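Local coordinates for histidine acid phosphatase (Bifidobacterium longum subsp. infantis, PDB 6RXF), which probably removes phosphate groups from inositol polyphosphates such as inositol hexakisphosphate and from 2,3-bisphosphoglycerate, and binds several zinc ions, at residues B[232-237]-B[426-431]; B[352-357]-B[437-442]. The protein carries 1 engineered substitution. One frame throughout, in Å; residues are numbered along the deposited sequence.

Contact 1 of 2, residues B[232-237]-B[426-431]. With ZN (zinc ion), chain Q.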
ATOM      1  N   GLU B 232       4.321  -5.330  20.748  1.00 26.15           N
ATOM      2  CA  GLU B 232       4.299  -3.899  20.448  1.00 37.33           C
ATOM      3  C   GLU B 232       4.703  -3.064  21.656  1.00 29.74           C
ATOM      4  O   GLU B 232       5.299  -1.990  21.501  1.00 29.67           O
ATOM      5  CB  GLU B 232       2.911  -3.485  19.953  1.00 29.45           C
ATOM      6  CG  GLU B 232       2.660  -3.849  18.482  1.00 43.13           C
ATOM      7  CD  GLU B 232       1.494  -3.104  17.866  1.00 65.47           C
ATOM      8  OE1 GLU B 232       1.739  -2.235  17.006  1.00 72.55           O
ATOM      9  OE2 GLU B 232       0.337  -3.391  18.238  1.00 80.02           O
ATOM     10  N   LYS B 233       4.370  -3.524  22.861  1.00 32.29           N
ATOM     11  CA  LYS B 233       4.873  -2.870  24.062  1.00 36.18           C
ATOM     12  C   LYS B 233       6.393  -2.961  24.132  1.00 44.80           C
ATOM     13  O   LYS B 233       7.065  -1.978  24.468  1.00 42.69           O
ATOM     14  CB  LYS B 233       4.235  -3.502  25.296  1.00 47.29           C
ATOM     15  CG  LYS B 233       4.400  -2.696  26.572  1.00 49.03           C
ATOM     16  CD  LYS B 233       5.211  -3.449  27.617  1.00 58.62           C
ATOM     17  CE  LYS B 233       5.170  -2.741  28.970  1.00 56.72           C
ATOM     18  NZ  LYS B 233       5.643  -1.323  28.876  1.00 65.92           N
ATOM     19  N   THR B 234       6.949  -4.138  23.821  1.00 29.16           N
ATOM     20  CA  THR B 234       8.399  -4.311  23.838  1.00 27.75           C
ATOM     21  C   THR B 234       9.076  -3.399  22.822  1.00 38.50           C
ATOM     22  O   THR B 234      10.106  -2.781  23.118  1.00 26.86           O
ATOM     23  CB  THR B 234       8.748  -5.776  23.564  1.00 19.30           C
ATOM     24  OG1 THR B 234       8.217  -6.598  24.608  1.00 38.81           O
ATOM     25  CG2 THR B 234      10.249  -5.976  23.491  1.00 21.46           C
ATOM     26  N   ILE B 235       8.504  -3.297  21.621  1.00 39.57           N
ATOM     27  CA  ILE B 235       9.068  -2.431  20.591  1.00 29.72           C
ATOM     28  C   ILE B 235       8.886  -0.964  20.968  1.00 39.06           C
ATOM     29  O   ILE B 235       9.771  -0.132  20.729  1.00 37.20           O
ATOM     30  CB  ILE B 235       8.433  -2.764  19.229  1.00 28.60           C
ATOM     31  CG1 ILE B 235       8.838  -4.176  18.791  1.00 35.96           C
ATOM     32  CG2 ILE B 235       8.832  -1.744  18.179  1.00 34.41           C
ATOM     33  CD1 ILE B 235       8.002  -4.741  17.659  1.00 35.81           C
ATOM     34  N   GLY B 236       7.748  -0.625  21.576  1.00 33.95           N
ATOM     35  CA  GLY B 236       7.506   0.744  21.996  1.00 38.17           C
ATOM     36  C   GLY B 236       8.424   1.223  23.101  1.00 49.20           C
ATOM     37  O   GLY B 236       8.555   2.436  23.301  1.00 53.02           O
ATOM     38  N   ASP B 237       9.062   0.301  23.824  1.00 45.40           N
ATOM     39  CA  ASP B 237      10.009   0.644  24.876  1.00 49.77           C
ATOM     40  C   ASP B 237      11.454   0.416  24.451  1.00 46.32           C
ATOM     41  O   ASP B 237      12.345   0.361  25.305  1.00 42.83           O
ATOM     42  CB  ASP B 237       9.696  -0.148  26.146  1.00 47.60           C
ATOM     43  CG  ASP B 237       8.408   0.303  26.807  1.00 66.23           C
ATOM     44  OD1 ASP B 237       7.845   1.335  26.379  1.00 68.67           O
ATOM     45  OD2 ASP B 237       7.949  -0.375  27.750  1.00 61.30           O
ATOM     46  N   SER B 426       6.406 -14.775  20.662  1.00 28.77           N
ATOM     47  CA  SER B 426       6.933 -14.231  21.900  1.00 30.95           C
ATOM     48  C   SER B 426       6.587 -12.755  21.990  1.00 25.04           C
ATOM     49  O   SER B 426       6.345 -12.087  20.981  1.00 35.29           O
ATOM     50  CB  SER B 426       8.452 -14.424  21.994  1.00 32.57           C
ATOM     51  OG  SER B 426       9.013 -13.586  22.992  1.00 39.14           O
ATOM     52  N   THR B 427       6.567 -12.247  23.215  1.00 23.69           N
ATOM     53  CA  THR B 427       6.401 -10.820  23.438  1.00 29.87           C
ATOM     54  C   THR B 427       7.721 -10.115  23.709  1.00 30.10           C
ATOM     55  O   THR B 427       7.733  -8.889  23.859  1.00 33.98           O
ATOM     56  CB  THR B 427       5.425 -10.575  24.591  1.00 31.53           C
ATOM     57  OG1 THR B 427       5.891 -11.247  25.766  1.00 34.26           O
ATOM     58  CG2 THR B 427       4.038 -11.101  24.224  1.00 28.79           C
ATOM     59  N   THR B 428       8.830 -10.852  23.762  1.00 23.70           N
ATOM     60  CA  THR B 428      10.144 -10.269  24.005  1.00 26.13           C
ATOM     61  C   THR B 428      11.155 -10.559  22.906  1.00 30.78           C
ATOM     62  O   THR B 428      12.019  -9.717  22.651  1.00 32.41           O
ATOM     63  CB  THR B 428      10.709 -10.764  25.347  1.00 20.71           C
ATOM     64  OG1 THR B 428      10.508 -12.176  25.464  1.00 29.61           O
ATOM     65  CG2 THR B 428      10.017 -10.069  26.498  1.00 25.44           C
ATOM     66  N   ASP B 429      11.079 -11.724  22.260  1.00 26.47           N
ATOM     67  CA  ASP B 429      11.909 -12.047  21.096  1.00 32.03           C
ATOM     68  C   ASP B 429      11.095 -11.680  19.860  1.00 28.13           C
ATOM     69  O   ASP B 429      10.366 -12.502  19.303  1.00 25.20           O
ATOM     70  CB  ASP B 429      12.304 -13.519  21.104  1.00 23.03           C
ATOM     71  CG  ASP B 429      13.248 -13.880  19.971  1.00 38.18           C
ATOM     72  OD1 ASP B 429      13.694 -12.969  19.240  1.00 43.60           O
ATOM     73  OD2 ASP B 429      13.549 -15.081  19.810  1.00 44.86           O
ATOM     74  N   VAL B 430      11.227 -10.429  19.421  1.00 23.58           N
ATOM     75  CA  VAL B 430      10.267  -9.844  18.489  1.00 24.81           C
ATOM     76  C   VAL B 430      10.856  -9.644  17.098  1.00 26.74           C
ATOM     77  O   VAL B 430      12.016  -9.978  16.831  1.00 20.54           O
ATOM     78  CB  VAL B 430       9.736  -8.506  19.034  1.00 19.75           C
ATOM     79  CG1 VAL B 430       9.146  -8.691  20.419  1.00 17.87           C
ATOM     80  CG2 VAL B 430      10.852  -7.454  19.051  1.00 21.66           C
ATOM     81  N   TYR B 431      10.035  -9.088  16.212  1.00 19.32           N
ATOM     82  CA  TYR B 431      10.433  -8.789  14.847  1.00 12.14           C
ATOM     83  C   TYR B 431      11.460  -7.664  14.833  1.00 18.90           C
ATOM     84  O   TYR B 431      11.254  -6.617  15.451  1.00 18.97           O
ATOM     85  CB  TYR B 431       9.188  -8.405  14.047  1.00 14.22           C
ATOM     86  CG  TYR B 431       9.417  -7.641  12.763  1.00 14.40           C
ATOM     87  CD1 TYR B 431       9.619  -8.313  11.561  1.00 12.35           C
ATOM     88  CD2 TYR B 431       9.385  -6.249  12.741  1.00 16.59           C
ATOM     89  CE1 TYR B 431       9.810  -7.621  10.376  1.00 15.54           C
ATOM     90  CE2 TYR B 431       9.573  -5.548  11.559  1.00 18.16           C
ATOM     91  CZ  TYR B 431       9.787  -6.242  10.381  1.00 16.69           C
ATOM     92  OH  TYR B 431       9.977  -5.558   9.201  1.00 16.66           O
TER
HETATM   93 ZN    ZN Q 607      -1.017  -1.591  17.321  1.00 98.51          ZN

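Contact 2 of 2, residues B[352-357]-B[437-442]. With ZN (zinc ion), chain Q.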
ATOM      1  N   ALA B 352      10.189   0.819  13.526  1.00 17.01           N
ATOM      2  CA  ALA B 352       9.026   0.975  14.393  1.00 15.54           C
ATOM      3  C   ALA B 352       7.725   0.989  13.601  1.00 21.25           C
ATOM      4  O   ALA B 352       6.713   0.452  14.063  1.00 23.01           O
ATOM      5  CB  ALA B 352       9.161   2.254  15.221  1.00 10.59           C
ATOM      6  N   LEU B 353       7.729   1.593  12.411  1.00 20.40           N
ATOM      7  CA  LEU B 353       6.540   1.569  11.563  1.00 22.21           C
ATOM      8  C   LEU B 353       6.304   0.180  10.986  1.00 28.64           C
ATOM      9  O   LEU B 353       5.182  -0.342  11.030  1.00 24.72           O
ATOM     10  CB  LEU B 353       6.677   2.585  10.433  1.00 18.08           C
ATOM     11  CG  LEU B 353       6.563   4.052  10.820  1.00 24.35           C
ATOM     12  CD1 LEU B 353       6.453   4.888   9.558  1.00 26.62           C
ATOM     13  CD2 LEU B 353       5.367   4.261  11.728  1.00 28.98           C
ATOM     14  N   ASP B 354       7.351  -0.425  10.418  1.00 19.64           N
ATOM     15  CA  ASP B 354       7.214  -1.753   9.834  1.00 17.40           C
ATOM     16  C   ASP B 354       6.708  -2.756  10.863  1.00 19.93           C
ATOM     17  O   ASP B 354       5.902  -3.637  10.537  1.00 15.27           O
ATOM     18  CB  ASP B 354       8.553  -2.201   9.237  1.00 13.50           C
ATOM     19  CG  ASP B 354       8.853  -1.527   7.892  1.00 27.02           C
ATOM     20  OD1 ASP B 354       7.965  -0.806   7.373  1.00 19.40           O
ATOM     21  OD2 ASP B 354       9.971  -1.715   7.353  1.00 18.12           O
ATOM     22  N   ALA B 355       7.139  -2.617  12.121  1.00 17.84           N
ATOM     23  CA  ALA B 355       6.783  -3.596  13.142  1.00 16.61           C
ATOM     24  C   ALA B 355       5.272  -3.652  13.364  1.00 21.01           C
ATOM     25  O   ALA B 355       4.677  -4.739  13.354  1.00 20.16           O
ATOM     26  CB  ALA B 355       7.519  -3.288  14.443  1.00  9.41           C
ATOM     27  N   GLU B 356       4.635  -2.491  13.559  1.00 20.26           N
ATOM     28  CA  GLU B 356       3.188  -2.450  13.770  1.00 26.54           C
ATOM     29  C   GLU B 356       2.437  -3.058  12.593  1.00 30.48           C
ATOM     30  O   GLU B 356       1.486  -3.836  12.763  1.00 29.79           O
ATOM     31  CB  GLU B 356       2.719  -1.007  14.000  1.00 28.42           C
ATOM     32  CG  GLU B 356       1.200  -0.859  13.956  1.00 50.10           C
ATOM     33  OE1 GLU B 356       1.253   0.883  15.552  0.85 64.98           O
ATOM     34  OE2 GLU B 356      -0.401  -0.545  15.678  1.00 65.17           O
ATOM     35  N   ASP B 357       2.838  -2.657  11.384  1.00 28.74           N
ATOM     36  CA  ASP B 357       2.261  -3.225  10.174  1.00 27.60           C
ATOM     37  C   ASP B 357       2.507  -4.730  10.094  1.00 23.79           C
ATOM     38  O   ASP B 357       1.593  -5.495   9.763  1.00 16.58           O
ATOM     39  CB  ASP B 357       2.834  -2.512   8.949  1.00 31.16           C
ATOM     40  CG  ASP B 357       2.012  -1.306   8.536  1.00 30.84           C
ATOM     41  OD1 ASP B 357       0.820  -1.254   8.898  1.00 41.69           O
ATOM     42  OD2 ASP B 357       2.542  -0.425   7.820  1.00 36.88           O
ATOM     43  N   GLU B 437      13.009 -10.754   7.023  1.00 16.99           N
ATOM     44  CA  GLU B 437      13.127 -10.176   5.691  1.00 16.48           C
ATOM     45  C   GLU B 437      12.030  -9.164   5.366  1.00 19.07           C
ATOM     46  O   GLU B 437      12.148  -8.452   4.364  1.00 21.55           O
ATOM     47  CB  GLU B 437      13.097 -11.294   4.640  1.00 16.20           C
ATOM     48  CG  GLU B 437      11.875 -12.214   4.767  1.00 21.31           C
ATOM     49  CD  GLU B 437      11.686 -13.132   3.570  1.00 30.26           C
ATOM     50  OE1 GLU B 437      12.648 -13.312   2.790  1.00 43.84           O
ATOM     51  OE2 GLU B 437      10.562 -13.656   3.397  1.00 21.99           O
ATOM     52  N   TRP B 438      10.976  -9.083   6.177  1.00 22.26           N
ATOM     53  CA  TRP B 438       9.835  -8.231   5.856  1.00 16.24           C
ATOM     54  C   TRP B 438      10.217  -6.755   5.915  1.00 18.06           C
ATOM     55  O   TRP B 438      10.769  -6.281   6.915  1.00 16.46           O
ATOM     56  CB  TRP B 438       8.686  -8.516   6.820  1.00 11.29           C
ATOM     57  CG  TRP B 438       7.341  -8.059   6.345  1.00 15.38           C
ATOM     58  CD1 TRP B 438       6.410  -8.808   5.689  1.00 15.68           C
ATOM     59  CD2 TRP B 438       6.770  -6.750   6.497  1.00 18.55           C
ATOM     60  NE1 TRP B 438       5.292  -8.051   5.427  1.00 20.30           N
ATOM     61  CE2 TRP B 438       5.488  -6.784   5.910  1.00 18.29           C
ATOM     62  CE3 TRP B 438       7.219  -5.555   7.070  1.00 13.58           C
ATOM     63  CZ2 TRP B 438       4.650  -5.673   5.881  1.00 19.90           C
ATOM     64  CZ3 TRP B 438       6.380  -4.451   7.048  1.00 15.54           C
ATOM     65  CH2 TRP B 438       5.108  -4.518   6.457  1.00 22.25           C
ATOM     66  N   ARG B 439       9.923  -6.033   4.834  1.00 14.33           N
ATOM     67  CA  ARG B 439      10.115  -4.589   4.754  1.00 15.67           C
ATOM     68  C   ARG B 439       8.901  -3.992   4.065  1.00 20.24           C
ATOM     69  O   ARG B 439       8.482  -4.483   3.013  1.00 23.17           O
ATOM     70  CB  ARG B 439      11.383  -4.215   3.970  1.00 14.31           C
ATOM     71  CG  ARG B 439      12.674  -4.797   4.502  1.00  7.16           C
ATOM     72  CD  ARG B 439      13.144  -4.084   5.768  1.00 17.89           C
ATOM     73  NE  ARG B 439      14.412  -4.637   6.234  1.00 17.61           N
ATOM     74  CZ  ARG B 439      14.518  -5.751   6.952  1.00 22.63           C
ATOM     75  NH1 ARG B 439      15.714  -6.200   7.319  1.00 17.61           N
ATOM     76  NH2 ARG B 439      13.427  -6.423   7.295  1.00 18.92           N
ATOM     77  N   GLY B 440       8.337  -2.936   4.653  1.00 19.06           N
ATOM     78  CA  GLY B 440       7.224  -2.263   4.008  1.00 18.18           C
ATOM     79  C   GLY B 440       7.581  -1.712   2.642  1.00 21.69           C
ATOM     80  O   GLY B 440       6.727  -1.639   1.755  1.00 21.02           O
ATOM     81  N   GLU B 441       8.849  -1.341   2.445  1.00 16.15           N
ATOM     82  CA  GLU B 441       9.247  -0.728   1.183  1.00 19.82           C
ATOM     83  C   GLU B 441       9.158  -1.720   0.029  1.00 21.70           C
ATOM     84  O   GLU B 441       8.789  -1.343  -1.088  1.00 30.06           O
ATOM     85  CB  GLU B 441      10.662  -0.151   1.297  1.00 16.17           C
ATOM     86  CG  GLU B 441      11.735  -1.189   1.576  1.00 24.29           C
ATOM     87  CD  GLU B 441      13.129  -0.601   1.711  1.00 39.28           C
ATOM     88  OE1 GLU B 441      13.257   0.633   1.867  1.00 45.92           O
ATOM     89  OE2 GLU B 441      14.103  -1.387   1.666  1.00 49.22           O
ATOM     90  N   SER B 442       9.471  -2.990   0.277  1.00 19.18           N
ATOM     91  CA  SER B 442       9.441  -3.997  -0.779  1.00 19.05           C
ATOM     92  C   SER B 442       8.141  -4.788  -0.828  1.00 24.77           C
ATOM     93  O   SER B 442       7.716  -5.189  -1.915  1.00 25.03           O
ATOM     94  CB  SER B 442      10.618  -4.964  -0.615  1.00 14.77           C
ATOM     95  OG  SER B 442      10.897  -5.189   0.755  0.57 24.98           O
TER
HETATM   96 ZN    ZN Q 607      -1.017  -1.591  17.321  1.00 98.51          ZN
HETATM   97  O   HOH W   1      10.802  -0.795   4.522  1.00 20.37           O

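Contact 1 of 2, residues B[232-237]-B[426-431]
Thr234 and Ile235, on the last turn of helix 226-236, pack against Thr427, Thr428 and Val430, in the loop between helices 404-414 and 440-443. Segment 426-431 opens with a serine-centred turn. Ser426 OG accepts from Thr428 N at 2.8 Å, which defines an ST turn. It also accepts from Asp429 N, three residues on, at 2.9 Å, an ST motif. Just beyond the serine, the carbonyl of Thr427 meets the helix, where Thr234 OG1 donates to Thr427 O across a very short 2.5 Å. At 2.40 Å resolution this is firmer evidence of a close approach than of an exact length. With OG1 anti to its own carbonyl carbon (chi1 -63°), the hydroxyl also lies beside Gly230 O, one turn back, a second acceptor, so the two carbonyls share or compete for its one hydrogen. The oxygen is thus placed between the helix backbone and the loop.

The closest pair of CA atoms is Thr428 and Thr234, 6.2 Å apart, although the Thr428 side chain starts off away from the helix. Val430 makes the apolar part of the contact. Its CG2 meets Ile235 CG1 at 3.9 Å, while CG1 lies 4.2 Å from Thr234 CG2, and the isoleucine and valine branches run past each other in opposite directions. Both residues are buried, because Ile235 also touches Trp351 and Ala355, and Val430 touches Tyr359, all of helix 342-361. Tyr431 closes the segment, its backbone held by the same helix through Tyr359 OH on its N and Trp351 NE1 on its O. One turn before Ile235, Glu232 points away from the loop, and its OE2 binds a zinc ion at 2.4 Å, a site completed by Glu356 and Glu360.

Contact 2 of 2, residues B[352-357]-B[437-442]
The start of the short helix 440-443, with Arg439 at its N-cap position, abuts the long helix 342-361 through Asp354, whose carboxylate faces the first backbone N-H groups. Gly440 N donates to Asp354 OD2 in a weak but nearly straight bond (3.4 Å, N-H...O angle 166°). Water 1 extends the link by one residue, donating to Asp354 OD2 at 3.1 Å and accepting from Glu441 N at 2.9 Å. Ser15 OG on OD1 and Tyr433 OH on OD2 fix the carboxylate further, and the helix N-terminus would probably favour its negative charge. The fit is close, since a CB built on Gly440 would come 2.8 Å from Asp354 OD1, a clash.

Trp438 supplies the apolar part of the contact. Its CG lies anti to the backbone N (chi1 -161°), which brings the six-membered ring up to the helix: CZ3 meets Asp354 CB at 3.8 Å, in the ring plane at its edge, and CH2 reaches Asp357 CB at 3.9 Å. The ring comes nearest at Asp354 O, 3.6 Å from CZ3. Ring and carboxylate planes are almost perpendicular. Replacing Asp354 with alanine would probably leave Gly440 N, water 1 and the hydroxyls of Ser15 and Tyr433 without their shared carboxylate partner. In the backbone of Trp438, O accepts from Arg439 NH2 at 2.7 Å, the donor lying 57° above the carbonyl plane.

The segments alternate along the chain, 232-237, 352-357, 426-431 and 437-442, so contacts 1 and 2 interleave, with centres about 14 Å apart. Helix 342-361 is common to both: it carries segment 352-357 and backs contact 1, where Ile235 CD1 packs on Ala355 CB at 3.6 Å. The loop between helices 404-414 and 440-443 also runs through both, joined by a probable hydrogen bond from Tyr431 OH to Trp438 O (2.5 Å). One zinc ion bridges Glu232 of contact 1 and Glu356 of contact 2, tying helices 226-236 and 342-361 together; both glutamates also touch a crystal neighbour, so packing may contribute to this site.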